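Local structure of regulatory protein BlaR1 (Bacillus licheniformis, 1NRF) at residues V67-E75 / F173-V183; S32-N43 / D223-G234. The protein probably senses beta-lactam antibiotics by becoming acylated in its extracellular sensor domain, the part present here, and relays the signal across the membrane to the cytoplasm. All blocks are in the same frame, centred on the assembly; numbering follows the deposited sequence.

Contact 1: residues V67-E75 / F173-V183; sequences VFSALLALE and FDFKQSNIETV
Glu-75 reaches across to the start of helix 177-183, where a single carboxylate oxygen takes two hydrogen bonds from opposite faces of its plane. The backbone N of Lys-176, the N-cap residue, lies 2.8 Å from Glu-75 OE2 on its syn side, though well out of the plane. Asn-179 ND2 comes from above the other face, also 2.8 Å from Glu-75 OE2, with the acceptor in the plane of its amide. The carboxylate and amide planes are 76° apart, so the two groups meet steeply. This paired grip probably restrains the rotation of the carboxylate, and the nearby helix start would probably stabilise its negative charge. A bend at chi2 (-70°) brings Glu-75 back against Phe-175, with Glu-75 CD 3.5 Å from Phe-175 CD1. Farther round the same ring, Leu-71 CD2 packs 3.5 Å from Phe-175 CD2, while the other methyl of Leu-71 turns to Ile-180. Val-183 is a knob in a hole formed by Val-67, Ala-70, Leu-71 and Leu-74; its CG1 approaches Val-67 CG1 at 3.4 Å. Leu-74 lays CB against the amide of Asn-179 and its CD1 3.7 Å from Thr-182 CB. The helix segments run roughly antiparallel, their axes 145° apart. In this transpeptidase-like domain, helix 66-76 begins just after Ser-63, the probable acylation site. Helix 113-123 packs against it through Phe-116 and Leu-119, helix 125-134 through Tyr-131, and helix 158-170 meets both Phe-68 and Val-183.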
loop_
_atom_site.group_PDB
_atom_site.type_symbol
_atom_site.label_atom_id
_atom_site.label_comp_id
_atom_site.label_asym_id
_atom_site.label_seq_id
_atom_site.Cartn_x
_atom_site.Cartn_y
_atom_site.Cartn_z
ATOM N N VAL A 67 -4.033 1.527 -4.257
ATOM C CA VAL A 67 -5.187 1.730 -3.386
ATOM C C VAL A 67 -5.776 3.120 -3.630
ATOM O O VAL A 67 -6.991 3.280 -3.765
ATOM C CB VAL A 67 -4.784 1.604 -1.885
ATOM C CG1 VAL A 67 -5.954 1.968 -0.989
ATOM C CG2 VAL A 67 -4.315 0.177 -1.585
ATOM N N PHE A 68 -4.908 4.120 -3.698
ATOM C CA PHE A 68 -5.364 5.484 -3.912
ATOM C C PHE A 68 -5.639 5.746 -5.383
ATOM O O PHE A 68 -6.465 6.585 -5.726
ATOM C CB PHE A 68 -4.346 6.480 -3.355
ATOM C CG PHE A 68 -4.214 6.425 -1.862
ATOM C CD1 PHE A 68 -3.400 5.473 -1.254
ATOM C CD2 PHE A 68 -4.950 7.284 -1.059
ATOM C CE1 PHE A 68 -3.324 5.376 0.134
ATOM C CE2 PHE A 68 -4.882 7.196 0.331
ATOM C CZ PHE A 68 -4.065 6.238 0.928
ATOM N N SER A 69 -4.946 5.021 -6.250
ATOM C CA SER A 69 -5.167 5.157 -7.680
ATOM C C SER A 69 -6.605 4.709 -7.940
ATOM O O SER A 69 -7.356 5.359 -8.669
ATOM C CB SER A 69 -4.201 4.256 -8.458
ATOM O OG SER A 69 -4.530 4.232 -9.839
ATOM N N ALA A 70 -6.975 3.592 -7.320
ATOM C CA ALA A 70 -8.309 3.020 -7.459
ATOM C C ALA A 70 -9.395 3.947 -6.909
ATOM O O ALA A 70 -10.483 4.046 -7.467
ATOM C CB ALA A 70 -8.362 1.671 -6.747
ATOM N N LEU A 71 -9.085 4.628 -5.812
ATOM C CA LEU A 71 -10.031 5.536 -5.175
ATOM C C LEU A 71 -10.336 6.751 -6.055
ATOM O O LEU A 71 -11.479 7.199 -6.134
ATOM C CB LEU A 71 -9.476 5.992 -3.825
ATOM C CG LEU A 71 -10.369 6.881 -2.956
ATOM C CD1 LEU A 71 -11.697 6.197 -2.642
ATOM C CD2 LEU A 71 -9.610 7.189 -1.681
ATOM N N LEU A 72 -9.311 7.284 -6.711
ATOM C CA LEU A 72 -9.503 8.431 -7.578
ATOM C C LEU A 72 -10.342 7.987 -8.772
ATOM O O LEU A 72 -11.262 8.692 -9.178
ATOM C CB LEU A 72 -8.159 8.983 -8.060
ATOM C CG LEU A 72 -8.245 10.091 -9.119
ATOM C CD1 LEU A 72 -8.917 11.322 -8.527
ATOM C CD2 LEU A 72 -6.860 10.437 -9.633
ATOM N N ALA A 73 -10.026 6.812 -9.319
ATOM C CA ALA A 73 -10.747 6.282 -10.472
ATOM C C ALA A 73 -12.247 6.152 -10.203
ATOM O O ALA A 73 -13.075 6.482 -11.058
ATOM C CB ALA A 73 -10.169 4.934 -10.872
ATOM N N LEU A 74 -12.594 5.664 -9.018
ATOM C CA LEU A 74 -13.992 5.508 -8.639
ATOM C C LEU A 74 -14.656 6.878 -8.466
ATOM O O LEU A 74 -15.741 7.134 -8.991
ATOM C CB LEU A 74 -14.094 4.714 -7.332
ATOM C CG LEU A 74 -13.689 3.241 -7.413
ATOM C CD1 LEU A 74 -13.618 2.640 -6.010
ATOM C CD2 LEU A 74 -14.699 2.488 -8.294
ATOM N N GLU A 75 -13.990 7.752 -7.720
ATOM C CA GLU A 75 -14.486 9.096 -7.459
ATOM C C GLU A 75 -14.735 9.906 -8.726
ATOM O O GLU A 75 -15.559 10.821 -8.723
ATOM C CB GLU A 75 -13.496 9.843 -6.567
ATOM C CG GLU A 75 -13.690 9.591 -5.085
ATOM C CD GLU A 75 -14.958 10.236 -4.571
ATOM O OE1 GLU A 75 -15.138 11.450 -4.818
ATOM O OE2 GLU A 75 -15.769 9.541 -3.921
ATOM N N PHE A 173 -10.906 12.173 4.356
ATOM C CA PHE A 173 -10.788 12.829 3.058
ATOM C C PHE A 173 -12.176 13.058 2.465
ATOM O O PHE A 173 -12.321 13.619 1.379
ATOM C CB PHE A 173 -9.948 11.969 2.114
ATOM C CG PHE A 173 -8.487 11.964 2.448
ATOM C CD1 PHE A 173 -7.705 10.844 2.196
ATOM C CD2 PHE A 173 -7.881 13.100 2.986
ATOM C CE1 PHE A 173 -6.337 10.856 2.471
ATOM C CE2 PHE A 173 -6.520 13.123 3.265
ATOM C CZ PHE A 173 -5.743 12.000 3.005
ATOM N N ASP A 174 -13.190 12.598 3.190
ATOM C CA ASP A 174 -14.583 12.753 2.796
ATOM C C ASP A 174 -14.903 12.417 1.338
ATOM O O ASP A 174 -15.300 13.287 0.557
ATOM C CB ASP A 174 -15.035 14.179 3.114
ATOM C CG ASP A 174 -16.511 14.384 2.891
ATOM O OD1 ASP A 174 -17.296 13.459 3.196
ATOM O OD2 ASP A 174 -16.889 15.474 2.418
ATOM N N PHE A 175 -14.714 11.153 0.977
ATOM C CA PHE A 175 -15.017 10.682 -0.367
ATOM C C PHE A 175 -16.346 9.950 -0.251
ATOM O O PHE A 175 -16.785 9.643 0.852
ATOM C CB PHE A 175 -13.934 9.717 -0.864
ATOM C CG PHE A 175 -12.641 10.391 -1.247
ATOM C CD1 PHE A 175 -12.630 11.410 -2.195
ATOM C CD2 PHE A 175 -11.435 10.006 -0.660
ATOM C CE1 PHE A 175 -11.441 12.039 -2.556
ATOM C CE2 PHE A 175 -10.244 10.624 -1.009
ATOM C CZ PHE A 175 -10.244 11.647 -1.962
ATOM N N LYS A 176 -16.996 9.672 -1.374
ATOM C CA LYS A 176 -18.268 8.964 -1.313
ATOM C C LYS A 176 -18.059 7.674 -0.510
ATOM O O LYS A 176 -17.151 6.883 -0.794
ATOM C CB LYS A 176 -18.791 8.664 -2.728
ATOM C CG LYS A 176 -19.235 9.916 -3.497
ATOM C CD LYS A 176 -19.729 9.595 -4.914
ATOM C CE LYS A 176 -18.590 9.158 -5.839
ATOM N NZ LYS A 176 -19.051 8.689 -7.194
ATOM N N GLN A 177 -18.883 7.497 0.519
ATOM C CA GLN A 177 -18.812 6.334 1.394
ATOM C C GLN A 177 -18.715 5.033 0.595
ATOM O O GLN A 177 -17.993 4.107 0.970
ATOM C CB GLN A 177 -20.043 6.317 2.297
ATOM C CG GLN A 177 -20.272 5.020 3.035
ATOM C CD GLN A 177 -21.736 4.818 3.391
ATOM O OE1 GLN A 177 -22.286 5.519 4.246
ATOM N NE2 GLN A 177 -22.379 3.861 2.720
ATOM N N SER A 178 -19.434 4.989 -0.521
ATOM C CA SER A 178 -19.459 3.825 -1.397
ATOM C C SER A 178 -18.107 3.432 -1.997
ATOM O O SER A 178 -17.779 2.249 -2.077
ATOM C CB SER A 178 -20.458 4.063 -2.533
ATOM O OG SER A 178 -20.441 2.998 -3.469
ATOM N N ASN A 179 -17.327 4.414 -2.429
ATOM C CA ASN A 179 -16.034 4.124 -3.034
ATOM C C ASN A 179 -15.004 3.630 -2.021
ATOM O O ASN A 179 -14.190 2.759 -2.334
ATOM C CB ASN A 179 -15.523 5.357 -3.769
ATOM C CG ASN A 179 -16.498 5.831 -4.831
ATOM O OD1 ASN A 179 -17.134 5.024 -5.499
ATOM N ND2 ASN A 179 -16.610 7.140 -4.998
ATOM N N ILE A 180 -15.045 4.187 -0.811
ATOM C CA ILE A 180 -14.141 3.780 0.263
ATOM C C ILE A 180 -14.342 2.281 0.489
ATOM O O ILE A 180 -13.386 1.506 0.521
ATOM C CB ILE A 180 -14.476 4.504 1.604
ATOM C CG1 ILE A 180 -14.314 6.020 1.458
ATOM C CG2 ILE A 180 -13.598 3.956 2.721
ATOM C CD1 ILE A 180 -12.888 6.470 1.209
ATOM N N GLU A 181 -15.604 1.894 0.659
ATOM C CA GLU A 181 -15.980 0.501 0.886
ATOM C C GLU A 181 -15.505 -0.388 -0.255
ATOM O O GLU A 181 -15.097 -1.529 -0.027
ATOM C CB GLU A 181 -17.501 0.380 1.028
ATOM C CG GLU A 181 -18.009 0.514 2.448
ATOM C CD GLU A 181 -19.514 0.772 2.509
ATOM O OE1 GLU A 181 -20.273 0.114 1.756
ATOM O OE2 GLU A 181 -19.936 1.627 3.320
ATOM N N THR A 182 -15.563 0.144 -1.476
ATOM C CA THR A 182 -15.135 -0.593 -2.659
ATOM C C THR A 182 -13.631 -0.850 -2.636
ATOM O O THR A 182 -13.182 -1.958 -2.915
ATOM C CB THR A 182 -15.483 0.169 -3.955
ATOM O OG1 THR A 182 -16.872 0.524 -3.951
ATOM C CG2 THR A 182 -15.199 -0.706 -5.165
ATOM N N VAL A 183 -12.852 0.178 -2.307
ATOM C CA VAL A 183 -11.399 0.024 -2.241
ATOM C C VAL A 183 -11.036 -0.878 -1.069
ATOM O O VAL A 183 -10.038 -1.608 -1.119
ATOM C CB VAL A 183 -10.682 1.387 -2.069
ATOM C CG1 VAL A 183 -9.209 1.167 -1.786
ATOM C CG2 VAL A 183 -10.854 2.224 -3.333
#

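Contact 2: residues S32-N43 / D223-G234; sequences SASGGFVLFNSN and DNTFFFAVHIQG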
loop_
_atom_site.group_PDB
_atom_site.type_symbol
_atom_site.label_atom_id
_atom_site.label_comp_id
_atom_site.label_asym_id
_atom_site.label_seq_id
_atom_site.Cartn_x
_atom_site.Cartn_y
_atom_site.Cartn_z
ATOM N N SER A 32 17.093 -12.035 4.601
ATOM C CA SER A 32 18.300 -11.352 4.152
ATOM C C SER A 32 17.956 -9.926 3.746
ATOM O O SER A 32 18.474 -9.400 2.752
ATOM C CB SER A 32 18.923 -12.100 2.967
ATOM O OG SER A 32 19.401 -13.371 3.369
ATOM N N ALA A 33 17.085 -9.299 4.530
ATOM C CA ALA A 33 16.646 -7.939 4.247
ATOM C C ALA A 33 16.815 -6.975 5.413
ATOM O O ALA A 33 17.003 -7.378 6.563
ATOM C CB ALA A 33 15.183 -7.957 3.817
ATOM N N SER A 34 16.743 -5.689 5.090
ATOM C CA SER A 34 16.821 -4.627 6.081
ATOM C C SER A 34 15.653 -3.707 5.744
ATOM O O SER A 34 15.224 -3.638 4.596
ATOM C CB SER A 34 18.162 -3.871 5.990
ATOM O OG SER A 34 18.202 -2.958 4.908
ATOM N N GLY A 35 15.122 -3.020 6.743
ATOM C CA GLY A 35 14.000 -2.141 6.489
ATOM C C GLY A 35 13.376 -1.609 7.762
ATOM O O GLY A 35 14.039 -1.493 8.797
ATOM N N GLY A 36 12.092 -1.287 7.689
ATOM C CA GLY A 36 11.426 -0.749 8.851
ATOM C C GLY A 36 10.044 -1.303 9.078
ATOM O O GLY A 36 9.475 -1.992 8.225
ATOM N N PHE A 37 9.500 -0.981 10.246
ATOM C CA PHE A 37 8.180 -1.435 10.632
ATOM C C PHE A 37 7.466 -0.368 11.454
ATOM O O PHE A 37 7.977 0.094 12.477
ATOM C CB PHE A 37 8.308 -2.719 11.449
ATOM C CG PHE A 37 7.020 -3.196 12.039
ATOM C CD1 PHE A 37 6.075 -3.844 11.252
ATOM C CD2 PHE A 37 6.758 -3.017 13.396
ATOM C CE1 PHE A 37 4.882 -4.316 11.808
ATOM C CE2 PHE A 37 5.574 -3.479 13.963
ATOM C CZ PHE A 37 4.633 -4.132 13.169
ATOM N N VAL A 38 6.291 0.034 10.985
ATOM C CA VAL A 38 5.482 1.004 11.695
ATOM C C VAL A 38 4.118 0.383 11.968
ATOM O O VAL A 38 3.445 -0.088 11.048
ATOM C CB VAL A 38 5.248 2.293 10.881
ATOM C CG1 VAL A 38 4.458 3.284 11.711
ATOM C CG2 VAL A 38 6.572 2.906 10.457
ATOM N N LEU A 39 3.729 0.355 13.237
ATOM C CA LEU A 39 2.418 -0.153 13.625
ATOM C C LEU A 39 1.713 0.945 14.426
ATOM O O LEU A 39 2.348 1.633 15.229
ATOM C CB LEU A 39 2.560 -1.398 14.480
ATOM C CG LEU A 39 1.265 -1.892 15.124
ATOM C CD1 LEU A 39 0.443 -2.674 14.102
ATOM C CD2 LEU A 39 1.607 -2.769 16.318
ATOM N N PHE A 40 0.413 1.123 14.205
ATOM C CA PHE A 40 -0.339 2.139 14.934
ATOM C C PHE A 40 -1.593 1.601 15.615
ATOM O O PHE A 40 -2.506 1.098 14.952
ATOM C CB PHE A 40 -0.724 3.299 14.009
ATOM C CG PHE A 40 -1.483 4.408 14.705
ATOM C CD1 PHE A 40 -2.852 4.589 14.477
ATOM C CD2 PHE A 40 -0.834 5.256 15.602
ATOM C CE1 PHE A 40 -3.561 5.599 15.137
ATOM C CE2 PHE A 40 -1.532 6.265 16.265
ATOM C CZ PHE A 40 -2.904 6.437 16.031
ATOM N N ASN A 41 -1.621 1.720 16.944
ATOM C CA ASN A 41 -2.752 1.277 17.759
ATOM C C ASN A 41 -3.711 2.462 17.929
ATOM O O ASN A 41 -3.411 3.413 18.646
ATOM C CB ASN A 41 -2.254 0.806 19.129
ATOM C CG ASN A 41 -3.334 0.107 19.941
ATOM O OD1 ASN A 41 -4.497 0.520 19.936
ATOM N ND2 ASN A 41 -2.949 -0.947 20.658
ATOM N N SER A 42 -4.862 2.390 17.272
ATOM C CA SER A 42 -5.854 3.464 17.316
ATOM C C SER A 42 -6.325 3.815 18.718
ATOM O O SER A 42 -6.310 4.983 19.112
ATOM C CB SER A 42 -7.067 3.102 16.455
ATOM O OG SER A 42 -6.693 2.877 15.107
ATOM N N ASN A 43 -6.755 2.800 19.460
ATOM C CA ASN A 43 -7.238 2.995 20.823
ATOM C C ASN A 43 -6.169 3.553 21.748
ATOM O O ASN A 43 -6.429 4.457 22.534
ATOM C CB ASN A 43 -7.751 1.676 21.409
ATOM C CG ASN A 43 -8.999 1.182 20.723
ATOM O OD1 ASN A 43 -9.631 1.913 19.963
ATOM N ND2 ASN A 43 -9.373 -0.067 20.997
ATOM N N ASP A 223 -12.855 -4.489 18.544
ATOM C CA ASP A 223 -12.867 -3.217 19.255
ATOM C C ASP A 223 -11.685 -2.303 18.932
ATOM O O ASP A 223 -11.512 -1.261 19.572
ATOM C CB ASP A 223 -12.921 -3.480 20.762
ATOM C CG ASP A 223 -11.751 -4.317 21.252
ATOM O OD1 ASP A 223 -11.099 -4.986 20.419
ATOM O OD2 ASP A 223 -11.489 -4.316 22.477
ATOM N N ASN A 224 -10.889 -2.669 17.930
ATOM C CA ASN A 224 -9.719 -1.869 17.578
ATOM C C ASN A 224 -9.305 -2.023 16.106
ATOM O O ASN A 224 -9.806 -2.889 15.389
ATOM C CB ASN A 224 -8.557 -2.273 18.498
ATOM C CG ASN A 224 -7.564 -1.151 18.736
ATOM O OD1 ASN A 224 -7.731 -0.033 18.242
ATOM N ND2 ASN A 224 -6.521 -1.447 19.506
ATOM N N THR A 225 -8.403 -1.157 15.663
ATOM C CA THR A 225 -7.895 -1.199 14.298
ATOM C C THR A 225 -6.410 -0.876 14.329
ATOM O O THR A 225 -5.990 0.139 14.890
ATOM C CB THR A 225 -8.602 -0.189 13.391
ATOM O OG1 THR A 225 -10.014 -0.354 13.518
ATOM C CG2 THR A 225 -8.220 -0.423 11.933
ATOM N N PHE A 226 -5.621 -1.751 13.725
ATOM C CA PHE A 226 -4.181 -1.578 13.694
ATOM C C PHE A 226 -3.728 -1.248 12.289
ATOM O O PHE A 226 -4.050 -1.968 11.352
ATOM C CB PHE A 226 -3.487 -2.866 14.166
ATOM C CG PHE A 226 -3.762 -3.213 15.598
ATOM C CD1 PHE A 226 -2.906 -2.775 16.610
ATOM C CD2 PHE A 226 -4.904 -3.937 15.943
ATOM C CE1 PHE A 226 -3.181 -3.049 17.954
ATOM C CE2 PHE A 226 -5.198 -4.219 17.283
ATOM C CZ PHE A 226 -4.336 -3.775 18.294
ATOM N N PHE A 227 -2.974 -0.164 12.146
ATOM C CA PHE A 227 -2.453 0.243 10.847
ATOM C C PHE A 227 -0.965 -0.051 10.833
ATOM O O PHE A 227 -0.259 0.270 11.781
ATOM C CB PHE A 227 -2.703 1.736 10.611
ATOM C CG PHE A 227 -4.159 2.101 10.516
ATOM C CD1 PHE A 227 -4.880 2.450 11.653
ATOM C CD2 PHE A 227 -4.814 2.066 9.290
ATOM C CE1 PHE A 227 -6.227 2.758 11.573
ATOM C CE2 PHE A 227 -6.162 2.370 9.198
ATOM C CZ PHE A 227 -6.875 2.717 10.344
ATOM N N PHE A 228 -0.484 -0.662 9.756
ATOM C CA PHE A 228 0.927 -1.023 9.664
ATOM C C PHE A 228 1.545 -0.813 8.279
ATOM O O PHE A 228 0.861 -0.786 7.257
ATOM C CB PHE A 228 1.108 -2.493 10.056
ATOM C CG PHE A 228 0.365 -3.435 9.164
ATOM C CD1 PHE A 228 -0.954 -3.764 9.425
ATOM C CD2 PHE A 228 0.965 -3.936 8.007
ATOM C CE1 PHE A 228 -1.679 -4.579 8.545
ATOM C CE2 PHE A 228 0.253 -4.748 7.121
ATOM C CZ PHE A 228 -1.076 -5.068 7.394
ATOM N N ALA A 229 2.862 -0.685 8.264
ATOM C CA ALA A 229 3.597 -0.498 7.036
ATOM C C ALA A 229 5.011 -1.013 7.251
ATOM O O ALA A 229 5.667 -0.682 8.241
ATOM C CB ALA A 229 3.616 0.985 6.644
ATOM N N VAL A 230 5.458 -1.846 6.325
ATOM C CA VAL A 230 6.790 -2.409 6.366
ATOM C C VAL A 230 7.473 -2.084 5.047
ATOM O O VAL A 230 6.871 -2.246 3.983
ATOM C CB VAL A 230 6.754 -3.951 6.515
ATOM C CG1 VAL A 230 8.105 -4.542 6.170
ATOM C CG2 VAL A 230 6.378 -4.333 7.933
ATOM N N HIS A 231 8.710 -1.595 5.112
ATOM C CA HIS A 231 9.452 -1.330 3.893
ATOM C C HIS A 231 10.791 -2.018 4.022
ATOM O O HIS A 231 11.462 -1.876 5.043
ATOM C CB HIS A 231 9.657 0.162 3.650
ATOM C CG HIS A 231 10.469 0.454 2.423
ATOM N ND1 HIS A 231 11.850 0.428 2.419
ATOM C CD2 HIS A 231 10.095 0.687 1.145
ATOM C CE1 HIS A 231 12.287 0.628 1.191
ATOM N NE2 HIS A 231 11.243 0.787 0.398
ATOM N N ILE A 232 11.177 -2.757 2.984
ATOM C CA ILE A 232 12.434 -3.498 2.999
ATOM C C ILE A 232 13.353 -3.269 1.800
ATOM O O ILE A 232 12.965 -2.696 0.775
ATOM C CB ILE A 232 12.178 -5.016 3.079
ATOM C CG1 ILE A 232 11.477 -5.489 1.802
ATOM C CG2 ILE A 232 11.334 -5.348 4.302
ATOM C CD1 ILE A 232 11.350 -7.005 1.689
ATOM N N GLN A 233 14.584 -3.742 1.943
ATOM C CA GLN A 233 15.598 -3.635 0.901
ATOM C C GLN A 233 16.530 -4.822 1.102
ATOM O O GLN A 233 17.080 -5.003 2.193
ATOM C CB GLN A 233 16.398 -2.332 1.045
ATOM C CG GLN A 233 15.555 -1.098 1.302
ATOM C CD GLN A 233 16.390 0.160 1.472
ATOM O OE1 GLN A 233 15.881 1.205 1.882
ATOM N NE2 GLN A 233 17.677 0.067 1.155
ATOM N N GLY A 234 16.700 -5.630 0.063
ATOM C CA GLY A 234 17.570 -6.786 0.171
ATOM C C GLY A 234 17.787 -7.429 -1.180
ATOM O O GLY A 234 17.477 -6.828 -2.209
#
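Asn-43 and Asn-224 stack their amides almost in parallel, the planes 4° apart, just beyond the last bridge of the strand pair. The side chains arrive from opposite directions, placing Asn-224 OD1 only 3.0 Å from Asn-43 CG and bringing the two amide oxygens, both acceptors, close together. Asn-224 OD1 also accepts a hydrogen bond from the backbone N of Asn-43, while Asn-43 ND2 reaches on to Asp-223 O (2.8 Å) with the acceptor close to its amide plane. Asn-224 ND2 serves a third asparagine: it donates to Asn-41 OD1 at 2.9 Å in a nearly straight bond (175° at the hydrogen), although it comes from above the plane of that carbonyl. Ser-42 OG, with chi1 -59° setting it beside its own backbone N, donates to Thr-225 O at 2.8 Å and lies in the plane of the Phe-227 ring at its edge.

From here strands 33-41 and 225-234 run antiparallel through regular backbone pairs, such as Val-38 with Ala-229. Phe-40 and Phe-227 lie side by side on one face of the sheet, against helix 158-170, with Phe-40 CD1 4.1 Å from Phe-227 CD1. On this face too, His-231 stacks with Phe-59 and meets Trp-214 edge-to-face. On the reverse face, Val-230 CG2 touches the ring edge of Phe-37 at CD1 (3.4 Å), and Leu-39 CD1 packs on CB of Phe-226; this side meets helix 239-253. The strands approach closely at Gly-35, whose CA makes a CA-H...O contact of 2.9 Å with His-231 O. Backbone bonds and apolar faces thus join the pair from Phe-40/Phe-227 to its other end, whereas side-chain amides and a hydroxyl carry the bonding on past the last bridge, Asn-41 with Phe-226.

How the contacts relate
The two contacts lie on opposite sides of the chain's centre, about 23 Å between their centres, and do not touch. Contact 1 is a buried helix pairing within the helical part of the domain; contact 2 joins neighbouring strands of the central sheet and is only partly buried. Helix 158-170 borders both, meeting residues of each. Contact 1 relies on interdigitated side chains, with its polar bonds gathered on one glutamate, whereas contact 2 rests on a backbone ladder and adds side-chain bonds near one end. In sequence, 67-75 and 173-183 both fall between 32-43 and 223-234, so the strand pair brackets the helical contact.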